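PDB 3G7N: lipase from Penicillium expansum, which hydrolyses triacylglycerols, tributyrin among them, as a secreted alkaline lipase and releases free fatty acids. Local coordinates for residues I75-V87 / K94-D108. Numbering follows the deposited sequence.
Sequences IDIALITPELSGV and KIMRGVHRPWSAVHD
Asp76 and Arg97 both set CG anti to the backbone N (chi1 -167° and -175°), and a bend at chi3 of Arg97 swings its guanidinium to the carboxylate. NH1 of Arg97 donates to the syn lone pair of Asp76 OD2 at 2.9 Å in a nearly straight salt bridge lying in the guanidinium plane, with the carboxylate turned 50° from it. Asp76 OD1 accepts from Ala78 N on its anti side, somewhat out of the carboxylate plane, closing an Asx turn, while Ile80 CG2 lies over a guanidinium face. The backbone follows: Asp76 O takes Gly98 N and Ala78 O takes Arg97 N, both in the helix's first turn. Ile80 and Ile95 then form a hydrogen-bonded antiparallel pair (Ile80 N to Ile95 O 2.9 Å, Ile95 N to Ile80 O 3.0 Å). Met96, the N-cap residue, brings its CE to within 3.6 Å of Ile75 CG1; the Ile75 side chain is about 9 Å from that of the nucleophile Ser132.

Beyond this short ribbon, 82-85 runs along helix 97-120. Ile80 CD1 sits over a face of the His100 ring, and Pro82 CB is 3.5 Å from His100 ND1, a nitrogen buried without a polar partner. Leu84 spreads three ways: CB over the His107 face, Leu84 CD1 at the Trp103 edge, 3.7 Å from Trp103 CD1, and CD2 against Ser104 CB. Ser85 OG donates to Asp108 OD1 at 2.6 Å.

Helix 133-148, which follows Ser132, receives Leu84 and Trp103 on Ile140 and His107 on Ala144; Val106 faces strands 32-40 and 45-52 of the alpha/beta-hydrolase sheet.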
ATOM      1  N   ILE A  75     -13.266   3.208 -11.718  1.00 18.19           N
ATOM      2  CA  ILE A  75     -13.188   2.300 -10.577  1.00 19.45           C
ATOM      3  C   ILE A  75     -14.501   2.219  -9.803  1.00 17.11           C
ATOM      4  O   ILE A  75     -15.192   3.221  -9.589  1.00 18.08           O
ATOM      5  CB  ILE A  75     -12.064   2.684  -9.621  1.00 18.86           C
ATOM      6  CG1 ILE A  75     -11.820   1.567  -8.603  1.00 23.33           C
ATOM      7  CG2 ILE A  75     -12.370   3.975  -8.925  1.00 24.43           C
ATOM      8  CD1 ILE A  75     -10.435   1.590  -8.027  1.00 26.42           C
ATOM      9  N   ASP A  76     -14.851   1.007  -9.405  1.00 14.80           N
ATOM     10  CA  ASP A  76     -16.155   0.753  -8.832  1.00 12.78           C
ATOM     11  C   ASP A  76     -16.188   1.191  -7.365  1.00 12.99           C
ATOM     12  O   ASP A  76     -15.525   0.596  -6.521  1.00 12.68           O
ATOM     13  CB  ASP A  76     -16.458  -0.738  -8.971  1.00 15.77           C
ATOM     14  CG  ASP A  76     -17.905  -1.074  -8.690  1.00 16.62           C
ATOM     15  OD1 ASP A  76     -18.581  -0.274  -8.025  1.00 16.29           O
ATOM     16  OD2 ASP A  76     -18.258  -2.260  -8.905  1.00 21.76           O
ATOM     17  N   ILE A  77     -16.934   2.248  -7.056  1.00 12.80           N
ATOM     18  CA  ILE A  77     -16.978   2.735  -5.695  1.00 14.28           C
ATOM     19  C   ILE A  77     -18.214   2.333  -4.908  1.00 12.80           C
ATOM     20  O   ILE A  77     -18.378   2.774  -3.784  1.00 13.20           O
ATOM     21  CB  ILE A  77     -16.731   4.247  -5.563  1.00 20.13           C
ATOM     22  CG1 ILE A  77     -17.850   5.041  -6.224  1.00 18.82           C
ATOM     23  CG2 ILE A  77     -15.381   4.633  -6.136  1.00 20.77           C
ATOM     24  CD1 ILE A  77     -17.741   6.546  -5.975  1.00 25.63           C
ATOM     25  N   ALA A  78     -18.917   1.319  -5.395  1.00 14.24           N
ATOM     26  CA  ALA A  78     -19.973   0.704  -4.592  1.00 14.58           C
ATOM     27  C   ALA A  78     -19.380   0.050  -3.348  1.00 14.95           C
ATOM     28  O   ALA A  78     -18.464  -0.774  -3.446  1.00 14.23           O
ATOM     29  CB  ALA A  78     -20.735  -0.310  -5.418  1.00 17.73           C
ATOM     30  N   LEU A  79     -19.922   0.375  -2.181  1.00 14.30           N
ATOM     31  CA  LEU A  79     -19.483  -0.264  -0.941  1.00 14.54           C
ATOM     32  C   LEU A  79     -20.135  -1.619  -0.794  1.00 15.78           C
ATOM     33  O   LEU A  79     -21.368  -1.744  -0.904  1.00 18.50           O
ATOM     34  CB  LEU A  79     -19.811   0.616   0.260  1.00 16.16           C
ATOM     35  CG  LEU A  79     -18.977   1.886   0.429  1.00 14.41           C
ATOM     36  CD1 LEU A  79     -19.445   2.702   1.629  1.00 19.48           C
ATOM     37  CD2 LEU A  79     -17.479   1.553   0.566  1.00 15.71           C
ATOM     38  N   ILE A  80     -19.324  -2.620  -0.473  1.00 13.62           N
ATOM     39  CA  ILE A  80     -19.811  -3.978  -0.283  1.00 14.39           C
ATOM     40  C   ILE A  80     -19.291  -4.579   1.012  1.00 14.85           C
ATOM     41  O   ILE A  80     -18.393  -4.029   1.665  1.00 15.01           O
ATOM     42  CB  ILE A  80     -19.500  -4.900  -1.477  1.00 14.11           C
ATOM     43  CG1 ILE A  80     -17.997  -4.929  -1.773  1.00 14.22           C
ATOM     44  CG2 ILE A  80     -20.207  -4.404  -2.729  1.00 21.28           C
ATOM     45  CD1 ILE A  80     -17.179  -5.620  -0.715  1.00 20.51           C
ATOM     46  N   THR A  81     -19.968  -5.629   1.462  1.00 14.95           N
ATOM     47  CA  THR A  81     -19.504  -6.419   2.589  1.00 16.22           C
ATOM     48  C   THR A  81     -18.378  -7.335   2.142  1.00 14.28           C
ATOM     49  O   THR A  81     -18.565  -8.171   1.260  1.00 16.77           O
ATOM     50  CB  THR A  81     -20.659  -7.253   3.176  1.00 17.83           C
ATOM     51  OG1 THR A  81     -21.673  -6.360   3.649  1.00 22.01           O
ATOM     52  CG2 THR A  81     -20.157  -8.109   4.331  1.00 19.48           C
ATOM     53  N   PRO A  82     -17.171  -7.127   2.686  1.00 14.45           N
ATOM     54  CA  PRO A  82     -16.048  -7.922   2.200  1.00 14.97           C
ATOM     55  C   PRO A  82     -16.030  -9.306   2.827  1.00 17.97           C
ATOM     56  O   PRO A  82     -16.524  -9.493   3.942  1.00 17.67           O
ATOM     57  CB  PRO A  82     -14.835  -7.131   2.681  1.00 13.91           C
ATOM     58  CG  PRO A  82     -15.298  -6.422   3.877  1.00 15.61           C
ATOM     59  CD  PRO A  82     -16.754  -6.100   3.655  1.00 15.69           C
ATOM     60  N   GLU A  83     -15.364 -10.231   2.152  1.00 15.07           N
ATOM     61  CA  GLU A  83     -15.183 -11.589   2.638  1.00 14.98           C
ATOM     62  C   GLU A  83     -13.825 -12.084   2.142  1.00 12.98           C
ATOM     63  O   GLU A  83     -13.588 -12.137   0.935  1.00 14.55           O
ATOM     64  CB  GLU A  83     -16.307 -12.486   2.108  1.00 17.79           C
ATOM     65  CG  GLU A  83     -16.167 -13.955   2.476  1.00 30.33           C
ATOM     66  CD  GLU A  83     -17.497 -14.695   2.473  1.00 43.97           C
ATOM     67  OE1 GLU A  83     -18.416 -14.284   1.728  1.00 40.13           O
ATOM     68  OE2 GLU A  83     -17.616 -15.695   3.216  1.00 49.16           O
ATOM     69  N   LEU A  84     -12.966 -12.477   3.076  1.00 12.56           N
ATOM     70  CA  LEU A  84     -11.627 -12.980   2.742  1.00 12.78           C
ATOM     71  C   LEU A  84     -11.267 -14.118   3.698  1.00 13.32           C
ATOM     72  O   LEU A  84     -11.411 -13.980   4.918  1.00 14.73           O
ATOM     73  CB  LEU A  84     -10.592 -11.851   2.880  1.00 12.61           C
ATOM     74  CG  LEU A  84     -10.745 -10.646   1.941  1.00 11.86           C
ATOM     75  CD1 LEU A  84      -9.800  -9.522   2.363  1.00 13.07           C
ATOM     76  CD2 LEU A  84     -10.533 -11.020   0.487  1.00 13.85           C
ATOM     77  N   SER A  85     -10.575 -15.128   3.184  1.00 12.27           N
ATOM     78  CA  SER A  85     -10.184 -16.233   4.049  1.00 13.29           C
ATOM     79  C   SER A  85      -9.259 -15.769   5.164  1.00 14.68           C
ATOM     80  O   SER A  85      -8.320 -14.984   4.939  1.00 13.33           O
ATOM     81  CB  SER A  85      -9.563 -17.364   3.236  1.00 15.62           C
ATOM     82  OG  SER A  85      -8.318 -16.976   2.672  1.00 16.72           O
ATOM     83  N   GLY A  86      -9.525 -16.250   6.374  1.00 14.34           N
ATOM     84  CA  GLY A  86      -8.683 -15.985   7.523  1.00 14.19           C
ATOM     85  C   GLY A  86      -8.938 -14.631   8.143  1.00 13.20           C
ATOM     86  O   GLY A  86      -8.307 -14.274   9.126  1.00 14.91           O
ATOM     87  N   VAL A  87      -9.859 -13.867   7.549  1.00 13.95           N
ATOM     88  CA  VAL A  87     -10.211 -12.551   8.073  1.00 15.09           C
ATOM     89  C   VAL A  87     -11.633 -12.566   8.632  1.00 14.65           C
ATOM     90  O   VAL A  87     -12.549 -13.058   7.975  1.00 15.77           O
ATOM     91  CB  VAL A  87     -10.138 -11.452   6.977  1.00 15.16           C
ATOM     92  CG1 VAL A  87     -10.480 -10.093   7.559  1.00 15.19           C
ATOM     93  CG2 VAL A  87      -8.757 -11.455   6.319  1.00 13.51           C
ATOM     94  N   LYS A  94     -17.504  -1.919   5.451  1.00 12.66           N
ATOM     95  CA  LYS A  94     -17.759  -1.948   4.018  1.00 13.77           C
ATOM     96  C   LYS A  94     -16.534  -1.413   3.283  1.00  9.69           C
ATOM     97  O   LYS A  94     -15.943  -0.431   3.718  1.00 10.84           O
ATOM     98  CB  LYS A  94     -18.968  -1.072   3.661  1.00 14.83           C
ATOM     99  CG  LYS A  94     -20.286  -1.484   4.330  1.00 16.05           C
ATOM    100  CD  LYS A  94     -20.776  -2.806   3.789  1.00 22.06           C
ATOM    101  CE  LYS A  94     -22.082  -3.227   4.458  1.00 35.58           C
ATOM    102  NZ  LYS A  94     -23.201  -2.312   4.101  1.00 40.31           N
ATOM    103  N   ILE A  95     -16.245  -2.017   2.137  1.00  9.89           N
ATOM    104  CA  ILE A  95     -15.090  -1.629   1.315  1.00 10.11           C
ATOM    105  C   ILE A  95     -15.582  -1.493  -0.116  1.00 10.81           C
ATOM    106  O   ILE A  95     -16.506  -2.189  -0.544  1.00 11.67           O
ATOM    107  CB  ILE A  95     -13.983  -2.732   1.374  1.00 12.94           C
ATOM    108  CG1 ILE A  95     -13.507  -2.946   2.816  1.00 16.86           C
ATOM    109  CG2 ILE A  95     -12.820  -2.388   0.457  1.00 18.51           C
ATOM    110  CD1 ILE A  95     -12.513  -4.116   2.967  1.00 20.01           C
ATOM    111  N   MET A  96     -14.957  -0.601  -0.880  1.00  9.12           N
ATOM    112  CA  MET A  96     -15.370  -0.440  -2.247  1.00 10.06           C
ATOM    113  C   MET A  96     -15.072  -1.684  -3.081  1.00 10.92           C
ATOM    114  O   MET A  96     -13.997  -2.296  -2.958  1.00 10.30           O
ATOM    115  CB  MET A  96     -14.720   0.813  -2.851  1.00 11.89           C
ATOM    116  CG  MET A  96     -13.194   0.819  -2.850  1.00 12.49           C
ATOM    117  SD  MET A  96     -12.488   2.410  -3.368  1.00 13.66           S
ATOM    118  CE  MET A  96     -12.625   2.246  -5.135  1.00 18.14           C
ATOM    119  N   ARG A  97     -15.985  -2.035  -3.985  1.00 10.46           N
ATOM    120  CA  ARG A  97     -15.823  -3.227  -4.793  1.00 12.06           C
ATOM    121  C   ARG A  97     -14.573  -3.123  -5.664  1.00 10.79           C
ATOM    122  O   ARG A  97     -13.918  -4.122  -5.957  1.00 11.35           O
ATOM    123  CB  ARG A  97     -17.066  -3.473  -5.656  1.00 13.80           C
ATOM    124  CG  ARG A  97     -16.989  -4.772  -6.434  1.00 15.93           C
ATOM    125  CD  ARG A  97     -18.201  -4.991  -7.338  1.00 20.34           C
ATOM    126  NE  ARG A  97     -19.415  -5.256  -6.579  1.00 20.12           N
ATOM    127  CZ  ARG A  97     -20.488  -4.473  -6.598  1.00 25.62           C
ATOM    128  NH1 ARG A  97     -20.484  -3.347  -7.305  1.00 24.40           N
ATOM    129  NH2 ARG A  97     -21.575  -4.820  -5.924  1.00 22.77           N
ATOM    130  N   GLY A  98     -14.276  -1.920  -6.150  1.00 12.10           N
ATOM    131  CA  GLY A  98     -13.120  -1.723  -7.019  1.00 10.97           C
ATOM    132  C   GLY A  98     -11.770  -2.030  -6.404  1.00 11.08           C
ATOM    133  O   GLY A  98     -10.780  -2.119  -7.132  1.00 12.32           O
ATOM    134  N   VAL A  99     -11.714  -2.192  -5.083  1.00  9.60           N
ATOM    135  CA  VAL A  99     -10.502  -2.676  -4.415  1.00  9.89           C
ATOM    136  C   VAL A  99     -10.697  -4.080  -3.853  1.00  9.78           C
ATOM    137  O   VAL A  99      -9.806  -4.918  -3.969  1.00  9.59           O
ATOM    138  CB  VAL A  99     -10.034  -1.696  -3.323  1.00  9.40           C
ATOM    139  CG1 VAL A  99      -8.792  -2.227  -2.601  1.00 13.69           C
ATOM    140  CG2 VAL A  99      -9.746  -0.342  -3.947  1.00 10.63           C
ATOM    141  N   HIS A 100     -11.851  -4.360  -3.242  1.00  9.95           N
ATOM    142  CA  HIS A 100     -12.110  -5.712  -2.767  1.00 10.75           C
ATOM    143  C   HIS A 100     -12.045  -6.750  -3.869  1.00 11.49           C
ATOM    144  O   HIS A 100     -11.512  -7.850  -3.650  1.00 11.60           O
ATOM    145  CB  HIS A 100     -13.442  -5.783  -2.022  1.00 13.31           C
ATOM    146  CG  HIS A 100     -13.803  -7.167  -1.567  1.00 14.76           C
ATOM    147  ND1 HIS A 100     -13.308  -7.736  -0.412  1.00 20.39           N
ATOM    148  CD2 HIS A 100     -14.471  -8.147  -2.208  1.00 13.04           C
ATOM    149  CE1 HIS A 100     -13.767  -8.974  -0.304  1.00 14.77           C
ATOM    150  NE2 HIS A 100     -14.535  -9.220  -1.349  1.00 17.78           N
ATOM    151  N   ARG A 101     -12.598  -6.442  -5.032  1.00 12.05           N
ATOM    152  CA  ARG A 101     -12.608  -7.426  -6.100  1.00 12.12           C
ATOM    153  C   ARG A 101     -11.203  -7.862  -6.542  1.00 11.14           C
ATOM    154  O   ARG A 101     -10.907  -9.061  -6.555  1.00 12.08           O
ATOM    155  CB  ARG A 101     -13.460  -6.963  -7.289  1.00 14.51           C
ATOM    156  CG  ARG A 101     -13.601  -8.001  -8.381  1.00 18.12           C
ATOM    157  CD  ARG A 101     -14.872  -7.743  -9.206  1.00 20.41           C
ATOM    158  NE  ARG A 101     -14.890  -8.553 -10.423  1.00 25.09           N
ATOM    159  CZ  ARG A 101     -14.316  -8.192 -11.566  1.00 25.01           C
ATOM    160  NH1 ARG A 101     -13.762  -6.993 -11.679  1.00 37.71           N
ATOM    161  NH2 ARG A 101     -14.369  -8.995 -12.620  1.00 32.26           N
ATOM    162  N   PRO A 102     -10.339  -6.907  -6.927  1.00  9.82           N
ATOM    163  CA  PRO A 102      -8.980  -7.332  -7.300  1.00 10.51           C
ATOM    164  C   PRO A 102      -8.224  -7.989  -6.145  1.00  9.60           C
ATOM    165  O   PRO A 102      -7.551  -8.981  -6.363  1.00 11.22           O
ATOM    166  CB  PRO A 102      -8.302  -6.031  -7.750  1.00 12.28           C
ATOM    167  CG  PRO A 102      -9.171  -4.910  -7.217  1.00 12.99           C
ATOM    168  CD  PRO A 102     -10.576  -5.489  -7.234  1.00 10.88           C
ATOM    169  N   TRP A 103      -8.335  -7.460  -4.927  1.00  8.27           N
ATOM    170  CA  TRP A 103      -7.626  -8.129  -3.822  1.00  9.33           C
ATOM    171  C   TRP A 103      -8.118  -9.567  -3.633  1.00  9.75           C
ATOM    172  O   TRP A 103      -7.330 -10.497  -3.482  1.00 10.27           O
ATOM    173  CB  TRP A 103      -7.748  -7.360  -2.511  1.00  8.81           C
ATOM    174  CG  TRP A 103      -7.005  -8.040  -1.414  1.00  8.62           C
ATOM    175  CD1 TRP A 103      -7.538  -8.893  -0.471  1.00  8.35           C
ATOM    176  CD2 TRP A 103      -5.583  -8.210  -1.344  1.00  8.34           C
ATOM    177  NE1 TRP A 103      -6.528  -9.544   0.201  1.00 10.40           N
ATOM    178  CE2 TRP A 103      -5.320  -9.103  -0.283  1.00  8.71           C
ATOM    179  CE3 TRP A 103      -4.494  -7.634  -2.032  1.00  9.80           C
ATOM    180  CZ2 TRP A 103      -4.030  -9.508   0.047  1.00  8.98           C
ATOM    181  CZ3 TRP A 103      -3.209  -7.996  -1.669  1.00  9.47           C
ATOM    182  CH2 TRP A 103      -2.988  -8.913  -0.614  1.00  9.60           C
ATOM    183  N   SER A 104      -9.438  -9.761  -3.636  1.00 11.26           N
ATOM    184  CA  SER A 104      -9.995 -11.080  -3.376  1.00 12.53           C
ATOM    185  C   SER A 104      -9.585 -12.080  -4.443  1.00 14.45           C
ATOM    186  O   SER A 104      -9.424 -13.263  -4.149  1.00 16.68           O
ATOM    187  CB  SER A 104     -11.520 -10.992  -3.266  1.00 15.02           C
ATOM    188  OG  SER A 104     -12.101 -10.729  -4.527  1.00 23.48           O
ATOM    189  N   ALA A 105      -9.299 -11.593  -5.639  1.00 11.34           N
ATOM    190  CA  ALA A 105      -8.827 -12.455  -6.727  1.00 13.42           C
ATOM    191  C   ALA A 105      -7.463 -13.072  -6.419  1.00 13.45           C
ATOM    192  O   ALA A 105      -7.179 -14.180  -6.875  1.00 15.34           O
ATOM    193  CB  ALA A 105      -8.788 -11.706  -8.048  1.00 14.43           C
ATOM    194  N   VAL A 106      -6.606 -12.331  -5.709  1.00 11.07           N
ATOM    195  CA  VAL A 106      -5.220 -12.755  -5.474  1.00 10.59           C
ATOM    196  C   VAL A 106      -4.952 -13.141  -4.034  1.00  9.65           C
ATOM    197  O   VAL A 106      -3.882 -13.681  -3.731  1.00  9.29           O
ATOM    198  CB  VAL A 106      -4.201 -11.676  -5.919  1.00 11.92           C
ATOM    199  CG1 VAL A 106      -4.288 -11.432  -7.432  1.00 13.23           C
ATOM    200  CG2 VAL A 106      -4.402 -10.368  -5.143  1.00 11.69           C
ATOM    201  N   HIS A 107      -5.926 -12.912  -3.157  1.00  9.70           N
ATOM    202  CA  HIS A 107      -5.752 -13.085  -1.724  1.00 10.74           C
ATOM    203  C   HIS A 107      -5.207 -14.462  -1.369  1.00 11.33           C
ATOM    204  O   HIS A 107      -4.245 -14.583  -0.615  1.00 10.34           O
ATOM    205  CB  HIS A 107      -7.092 -12.845  -1.016  1.00 11.05           C
ATOM    206  CG  HIS A 107      -7.040 -13.020   0.466  1.00  9.69           C
ATOM    207  ND1 HIS A 107      -7.504 -14.148   1.118  1.00 13.41           N
ATOM    208  CD2 HIS A 107      -6.706 -12.139   1.434  1.00  7.86           C
ATOM    209  CE1 HIS A 107      -7.390 -13.973   2.422  1.00  9.48           C
ATOM    210  NE2 HIS A 107      -6.930 -12.750   2.641  1.00 13.51           N
ATOM    211  N   ASP A 108      -5.896 -15.516  -1.802  1.00 11.76           N
ATOM    212  CA  ASP A 108      -5.518 -16.861  -1.362  1.00 13.11           C
ATOM    213  C   ASP A 108      -4.136 -17.262  -1.889  1.00 12.24           C
ATOM    214  O   ASP A 108      -3.358 -17.879  -1.160  1.00 11.15           O
ATOM    215  CB  ASP A 108      -6.556 -17.910  -1.781  1.00 14.51           C
ATOM    216  CG  ASP A 108      -7.836 -17.831  -0.975  1.00 17.22           C
ATOM    217  OD1 ASP A 108      -7.770 -17.499   0.221  1.00 21.44           O
ATOM    218  OD2 ASP A 108      -8.823 -18.458  -1.423  1.00 34.22           O
TER
HETATM  219  O   HOH W   1     -10.645 -15.709   0.234  1.00 18.57           O